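Local structure of Mll7089 protein (Mesorhizobium loti, 2OZ8) at residues F164-G169 against V193-N198. The protein is of unknown function but, as a member of the mandelate racemase/muconate lactonizing enzyme family, probably binds magnesium and may act as a hydro-lyase. Numbering follows the deposited sequence.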
# COMPACT_ATOMS: atom_id res chain seq x y z
N PHE A 164 -31.07 -13.56 20.44
CA PHE A 164 -32.11 -12.56 20.16
C PHE A 164 -31.49 -11.36 19.44
O PHE A 164 -30.47 -10.86 19.87
CB PHE A 164 -32.75 -12.08 21.49
CG PHE A 164 -33.31 -13.20 22.32
CD1 PHE A 164 -34.59 -13.72 22.05
CD2 PHE A 164 -32.56 -13.80 23.32
CE1 PHE A 164 -35.08 -14.81 22.75
CE2 PHE A 164 -33.08 -14.95 24.04
CZ PHE A 164 -34.32 -15.42 23.74
N LYS A 165 -32.09 -10.91 18.34
CA LYS A 165 -31.62 -9.73 17.62
C LYS A 165 -32.69 -8.66 17.57
O LYS A 165 -33.84 -8.94 17.21
CB LYS A 165 -31.21 -10.07 16.19
CG LYS A 165 -30.52 -8.92 15.48
CD LYS A 165 -30.87 -8.85 13.96
CE LYS A 165 -30.20 -9.92 13.18
NZ LYS A 165 -30.34 -9.87 11.70
N ILE A 166 -32.30 -7.45 17.94
CA ILE A 166 -33.15 -6.30 17.92
C ILE A 166 -32.60 -5.24 17.00
O ILE A 166 -31.39 -5.24 16.68
CB ILE A 166 -33.36 -5.72 19.34
CG1 ILE A 166 -32.04 -5.20 19.91
CG2 ILE A 166 -34.04 -6.82 20.24
CD1 ILE A 166 -32.17 -4.51 21.25
N LYS A 167 -33.50 -4.36 16.57
CA LYS A 167 -33.19 -3.25 15.67
C LYS A 167 -32.90 -2.03 16.46
O LYS A 167 -33.66 -1.71 17.35
CB LYS A 167 -34.36 -2.94 14.74
CG LYS A 167 -34.73 -4.13 13.87
CD LYS A 167 -33.69 -4.51 12.87
CE LYS A 167 -34.18 -5.57 11.90
NZ LYS A 167 -33.03 -6.17 11.08
N VAL A 168 -31.83 -1.33 16.11
CA VAL A 168 -31.49 -0.10 16.79
C VAL A 168 -31.26 0.96 15.75
O VAL A 168 -31.57 0.74 14.59
CB VAL A 168 -30.24 -0.25 17.74
CG1 VAL A 168 -30.57 -1.25 18.88
CG2 VAL A 168 -29.02 -0.66 16.96
N GLY A 169 -30.70 2.11 16.15
CA GLY A 169 -30.47 3.19 15.21
C GLY A 169 -31.41 4.35 15.37
O GLY A 169 -31.43 5.22 14.50
N VAL A 193 -26.98 -11.80 22.45
CA VAL A 193 -27.69 -10.62 21.89
C VAL A 193 -26.99 -10.00 20.67
O VAL A 193 -25.77 -9.80 20.69
CB VAL A 193 -27.95 -9.52 23.00
CG1 VAL A 193 -28.61 -8.30 22.43
CG2 VAL A 193 -28.81 -10.10 24.16
N MET A 194 -27.75 -9.69 19.64
CA MET A 194 -27.22 -8.97 18.48
C MET A 194 -28.01 -7.69 18.28
O MET A 194 -29.24 -7.65 18.55
CB MET A 194 -27.28 -9.82 17.20
CG MET A 194 -26.80 -11.35 17.34
SD MET A 194 -27.73 -12.67 18.25
CE MET A 194 -27.38 -13.89 17.08
N ILE A 195 -27.32 -6.65 17.81
CA ILE A 195 -28.00 -5.44 17.39
C ILE A 195 -27.80 -5.17 15.91
O ILE A 195 -26.77 -5.51 15.37
CB ILE A 195 -27.60 -4.18 18.20
CG1 ILE A 195 -26.11 -3.94 18.14
CG2 ILE A 195 -28.11 -4.27 19.65
CD1 ILE A 195 -25.69 -2.52 18.52
N ASP A 196 -28.80 -4.55 15.28
CA ASP A 196 -28.81 -4.23 13.86
C ASP A 196 -29.28 -2.80 13.64
O ASP A 196 -30.47 -2.56 13.60
CB ASP A 196 -29.77 -5.17 13.16
CG ASP A 196 -29.70 -5.05 11.64
OD1 ASP A 196 -29.09 -4.10 11.08
OD2 ASP A 196 -30.30 -5.92 10.99
N PRO A 197 -28.35 -1.84 13.52
CA PRO A 197 -28.64 -0.43 13.23
C PRO A 197 -29.04 -0.16 11.78
O PRO A 197 -29.49 0.94 11.47
CB PRO A 197 -27.28 0.25 13.45
CG PRO A 197 -26.45 -0.76 14.25
CD PRO A 197 -26.90 -2.07 13.71
N ASN A 198 -28.83 -1.12 10.88
CA ASN A 198 -29.14 -0.93 9.47
C ASN A 198 -28.64 0.37 8.88
O ASN A 198 -29.41 1.12 8.25
CB ASN A 198 -30.62 -1.06 9.25
CG ASN A 198 -30.92 -1.97 8.12
OD1 ASN A 198 -30.85 -1.58 6.94
ND2 ASN A 198 -31.22 -3.25 8.46
O HOH W 1 -32.39 -0.98 12.45
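Ile166 and Ile195 share the tightly packed apolar face of this strand pair. CG2 of Ile195 lies 4.0 Å from both CG1 of Ile166 and CG1 of Val168, which follows its strand and sits beside the Pro197 ring, CG2 3.7 Å from Pro197 CG. Beta-branched side chains favour the extended backbone and fill the layer beneath helices 146-158 and 173-184, where Ile166 meets Phe153 and both isoleucines meet Leu180. Between the strands, Phe164 O accepts from Met194 N, Ile166 N gives to Met194 O, and Ile166 O takes Asp196 N (3.0 Å). With helix 173-184 they make one parallel beta-alpha-beta unit of the TIM barrel. Its buried interior matches charges: a Lys-x-Lys pair facing an acid, consistent with this family's active-site face. Bent at chi2 (-67°), Lys167 brings NZ 2.7 Å from Asp196 OD2, above the carboxylate plane; Lys165 NZ, 4.0 Å from that oxygen, bridges Glu224 and Glu317. A methionine replacing Lys167 would probably cost OD2 its salt-bridge mate, leaving Lys165 nearby and Asn198 N weakly bonded to OD1. At the looser, partly exposed end, Asp196 O takes Val168 N from above its carbonyl plane and a water (2.7 Å from Asp196 O) that also donates to Val168 O; Gly169's positive phi (107°) suits a residue lacking CB.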